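Local structure of thermostable carboxypeptidase 1 (Pyrococcus furiosus, 1KA2) at residues Glu110-Ser113 and Leu114-Ala118; Gly257-Phe260 and Arg261-Ile264. The protein removes amino acids one at a time from the C-terminus of peptides with broad specificity, as a cobalt-dependent metallocarboxypeptidase that forms a homodimer. All blocks are in the same frame, centred on the assembly; numbering follows the deposited sequence.

Interaction 1 of 2, residues Glu110-Ser113 and Leu114-Ala118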
loop_
_atom_site.group_PDB
_atom_site.type_symbol
_atom_site.label_atom_id
_atom_site.label_comp_id
_atom_site.label_asym_id
_atom_site.label_seq_id
_atom_site.Cartn_x
_atom_site.Cartn_y
_atom_site.Cartn_z
ATOM N N GLU A 110 6.574 -13.162 21.202
ATOM C CA GLU A 110 6.663 -12.366 22.422
ATOM C C GLU A 110 8.103 -11.985 22.726
ATOM O O GLU A 110 8.455 -10.811 22.712
ATOM C CB GLU A 110 6.070 -13.137 23.612
ATOM C CG GLU A 110 4.560 -12.990 23.747
ATOM C CD GLU A 110 3.940 -13.961 24.743
ATOM O OE1 GLU A 110 4.424 -14.062 25.890
ATOM O OE2 GLU A 110 2.947 -14.615 24.371
ATOM N N THR A 111 8.927 -12.989 22.993
ATOM C CA THR A 111 10.331 -12.780 23.309
ATOM C C THR A 111 11.022 -11.887 22.270
ATOM O O THR A 111 11.694 -10.913 22.618
ATOM C CB THR A 111 11.056 -14.138 23.402
ATOM O OG1 THR A 111 10.251 -15.047 24.172
ATOM C CG2 THR A 111 12.418 -13.976 24.074
ATOM N N THR A 112 10.844 -12.213 20.993
ATOM C CA THR A 112 11.449 -11.442 19.917
ATOM C C THR A 112 11.080 -9.966 19.990
ATOM O O THR A 112 11.962 -9.104 20.021
ATOM C CB THR A 112 11.048 -12.024 18.540
ATOM O OG1 THR A 112 12.035 -12.975 18.128
ATOM C CG2 THR A 112 10.918 -10.940 17.492
ATOM N N SER A 113 9.780 -9.676 20.020
ATOM C CA SER A 113 9.308 -8.293 20.093
ATOM C C SER A 113 9.979 -7.528 21.228
ATOM O O SER A 113 10.512 -6.437 21.026
ATOM C CB SER A 113 7.791 -8.252 20.291
ATOM O OG SER A 113 7.117 -8.753 19.150
ATOM N N LEU A 114 9.943 -8.102 22.424
ATOM C CA LEU A 114 10.545 -7.471 23.588
ATOM C C LEU A 114 12.065 -7.406 23.502
ATOM O O LEU A 114 12.689 -6.478 24.025
ATOM C CB LEU A 114 10.154 -8.223 24.860
ATOM C CG LEU A 114 8.799 -7.948 25.518
ATOM C CD1 LEU A 114 7.673 -8.430 24.624
ATOM C CD2 LEU A 114 8.741 -8.663 26.865
ATOM N N ALA A 115 12.668 -8.393 22.851
ATOM C CA ALA A 115 14.118 -8.411 22.740
ATOM C C ALA A 115 14.591 -7.335 21.772
ATOM O O ALA A 115 15.646 -6.738 21.972
ATOM C CB ALA A 115 14.606 -9.789 22.283
ATOM N N THR A 116 13.810 -7.090 20.723
ATOM C CA THR A 116 14.182 -6.080 19.739
ATOM C C THR A 116 14.164 -4.701 20.401
ATOM O O THR A 116 15.085 -3.899 20.217
ATOM C CB THR A 116 13.225 -6.090 18.527
ATOM O OG1 THR A 116 13.405 -7.301 17.783
ATOM C CG2 THR A 116 13.495 -4.896 17.624
ATOM N N LYS A 117 13.114 -4.434 21.175
ATOM C CA LYS A 117 12.976 -3.158 21.875
ATOM C C LYS A 117 14.108 -2.982 22.878
ATOM O O LYS A 117 14.660 -1.885 23.028
ATOM C CB LYS A 117 11.629 -3.093 22.605
ATOM C CG LYS A 117 10.419 -2.945 21.689
ATOM C CD LYS A 117 10.343 -1.541 21.083
ATOM C CE LYS A 117 10.110 -0.485 22.173
ATOM N NZ LYS A 117 9.964 0.907 21.657
ATOM N N ALA A 118 14.453 -4.063 23.567
ATOM C CA ALA A 118 15.525 -4.013 24.553
ATOM C C ALA A 118 16.887 -3.850 23.880
ATOM O O ALA A 118 17.798 -3.224 24.428
ATOM C CB ALA A 118 15.506 -5.271 25.412
#
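T116 meets T112 twice, once through the main chain and once through its hydroxyl, and the pair illustrates how a threonine can turn its polar end back onto its own helix. The backbone bonds come first. Four successive i to i+4 bonds run from L114, A115, T116 and K117 to the carbonyls of E110, T111, T112 and S113. L114 N reaches E110 O at 3.1 Å in an almost straight line (177°), whereas K117 N to S113 O is longer, at 3.3 Å.

The side-chain hydrogen bond is that of T116. With OG1 anti to the carbonyl carbon (chi1 -68°), the hydroxyl hangs beside the backbone N and comes within 3.2 Å of T112 O, above the plane of that carbonyl. T116 N approaches the same oxygen at 2.8 Å, close to the line of the C=O bond, and thus two donors of one residue grip a single acceptor. A valine here would keep the backbone bond but would probably leave T112 O without its second donor, a methyl lying where the hydroxyl had been. S113 and T111 use their hydroxyls in the same backward sense, on S109 O and E107 O.

The remaining contacts are apolar carbons against carbonyl oxygens. L114 sends CD1 back over the preceding turn, 3.2 Å from E110 O, and K117, its chain bent at chi2 and chi3, lays CG 3.6 Å from S113 O. Toward helix 132-149, T111 and A115 pack against L141 and I138, and L114 and A118 touch W134. Such threonine and serine hydroxyls bonded to the carbonyl four residues earlier are a familiar feature of alpha-helices, here on a surface-facing part of helix 102-124.

Interaction 2 of 2, residues Gly257-Phe260 and Arg261-Ile264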
loop_
_atom_site.group_PDB
_atom_site.type_symbol
_atom_site.label_atom_id
_atom_site.label_comp_id
_atom_site.label_asym_id
_atom_site.label_seq_id
_atom_site.Cartn_x
_atom_site.Cartn_y
_atom_site.Cartn_z
ATOM N N GLY A 257 22.834 12.369 2.518
ATOM C CA GLY A 257 23.160 13.776 2.389
ATOM C C GLY A 257 24.648 13.987 2.166
ATOM O O GLY A 257 25.087 15.101 1.875
ATOM N N TYR A 258 25.430 12.921 2.314
ATOM C CA TYR A 258 26.878 12.985 2.107
ATOM C C TYR A 258 27.371 11.580 1.743
ATOM O O TYR A 258 26.634 10.612 1.908
ATOM C CB TYR A 258 27.574 13.499 3.377
ATOM C CG TYR A 258 27.475 12.562 4.567
ATOM C CD1 TYR A 258 28.473 11.623 4.825
ATOM C CD2 TYR A 258 26.367 12.592 5.417
ATOM C CE1 TYR A 258 28.372 10.736 5.905
ATOM C CE2 TYR A 258 26.253 11.711 6.493
ATOM C CZ TYR A 258 27.260 10.784 6.733
ATOM O OH TYR A 258 27.156 9.903 7.800
ATOM N N ASP A 259 28.601 11.475 1.242
ATOM C CA ASP A 259 29.176 10.182 0.850
ATOM C C ASP A 259 28.265 9.580 -0.224
ATOM O O ASP A 259 27.707 8.507 -0.032
ATOM C CB ASP A 259 29.235 9.250 2.065
ATOM C CG ASP A 259 30.276 8.157 1.920
ATOM O OD1 ASP A 259 30.744 7.913 0.794
ATOM O OD2 ASP A 259 30.626 7.531 2.937
ATOM N N PHE A 260 28.138 10.266 -1.357
ATOM C CA PHE A 260 27.245 9.829 -2.431
ATOM C C PHE A 260 27.372 8.401 -2.947
ATOM O O PHE A 260 26.462 7.902 -3.619
ATOM C CB PHE A 260 27.289 10.828 -3.606
ATOM C CG PHE A 260 28.444 10.635 -4.564
ATOM C CD1 PHE A 260 28.397 9.653 -5.554
ATOM C CD2 PHE A 260 29.541 11.491 -4.529
ATOM C CE1 PHE A 260 29.419 9.534 -6.493
ATOM C CE2 PHE A 260 30.572 11.378 -5.469
ATOM C CZ PHE A 260 30.507 10.398 -6.452
ATOM N N ARG A 261 28.479 7.737 -2.630
ATOM C CA ARG A 261 28.684 6.360 -3.067
ATOM C C ARG A 261 27.578 5.471 -2.495
ATOM O O ARG A 261 27.109 4.536 -3.144
ATOM C CB ARG A 261 30.047 5.853 -2.571
ATOM C CG ARG A 261 30.111 5.706 -1.047
ATOM C CD ARG A 261 31.525 5.573 -0.507
ATOM N NE ARG A 261 32.287 4.542 -1.200
ATOM C CZ ARG A 261 32.852 3.499 -0.599
ATOM N NH1 ARG A 261 32.737 3.347 0.720
ATOM N NH2 ARG A 261 33.538 2.613 -1.320
ATOM N N ARG A 262 27.172 5.771 -1.269
ATOM C CA ARG A 262 26.157 4.989 -0.576
ATOM C C ARG A 262 24.830 4.829 -1.310
ATOM O O ARG A 262 24.380 3.715 -1.565
ATOM C CB ARG A 262 25.870 5.593 0.799
ATOM C CG ARG A 262 27.013 5.558 1.778
ATOM C CD ARG A 262 26.660 6.442 2.968
ATOM N NE ARG A 262 27.755 6.566 3.925
ATOM C CZ ARG A 262 28.101 5.621 4.787
ATOM N NH1 ARG A 262 27.428 4.475 4.811
ATOM N NH2 ARG A 262 29.116 5.824 5.620
ATOM N N THR A 263 24.197 5.947 -1.633
ATOM C CA THR A 263 22.915 5.886 -2.298
ATOM C C THR A 263 23.030 5.251 -3.673
ATOM O O THR A 263 22.138 4.520 -4.098
ATOM C CB THR A 263 22.268 7.291 -2.404
ATOM O OG1 THR A 263 20.933 7.151 -2.901
ATOM C CG2 THR A 263 23.070 8.204 -3.336
ATOM N N ILE A 264 24.137 5.502 -4.359
ATOM C CA ILE A 264 24.330 4.931 -5.691
ATOM C C ILE A 264 24.442 3.408 -5.674
ATOM O O ILE A 264 23.641 2.718 -6.302
ATOM C CB ILE A 264 25.603 5.491 -6.390
ATOM C CG1 ILE A 264 25.382 6.949 -6.807
ATOM C CG2 ILE A 264 25.961 4.617 -7.605
ATOM C CD1 ILE A 264 26.543 7.553 -7.594
HETATM O O HOH W 1 32.432 5.613 2.952
#
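D259 and R262 meet where the chain turns from a loop into helix 261-278, R262 N donating to D259 O at 3.0 Å and I264 N more weakly to F260 O at 3.4 Å. This is the first turn of the helix that carries the HEXXH motif of the M32 peptidases.

The D259 carboxylate is shared between two arginines. Its CG stands anti to the backbone N (chi1 -157°), which brings the carboxylate beside the R262 chain. There OD2 forms a salt bridge with R262 NE at 3.2 Å, but the hydrogen bond within it is weak, bent to 121°, and the carboxylate and guanidinium planes stand nearly perpendicular (85°). R262 has a second acid in E353, which pairs with its NH2. Toward R261 a water joins the two groups in place of a direct bond. OD1, whose position is less sure, is hydrogen-bonded by Y341 OH.

F260 and I264 form the apolar half of the turn. Both side chains run the same way, and I264 CD1 meets the ring of F260 at its edge, 3.5 Å from F260 CD1. M212 and L323 pack against both residues, and Y341 adds an edge-to-face contact to F260. Beside the carboxylate, the bridging water donates to D259 OD2 at 2.6 Å and accepts from R261 NH1 at 3.2 Å.

How the interactions relate
Interactions 1 and 2 show the same principle, neighbours about one turn apart bonding to each other, in two different helices, one in mid-helix and one at the N-terminal end. Residues 110-118 lie within helix 102-124, at the surface, whereas residues 257-264 lead into helix 261-278 and are partly buried. Their centres are 32 Å apart and their nearest atoms about 21 Å, so the two do not touch. They also differ in their distance from the active site: interaction 1 lies away from the metal site and the catalytic residues, while in interaction 2 the I264 side chain is about 9 Å from that of H269, a metal ligand that binds magnesium here with H273 and E299.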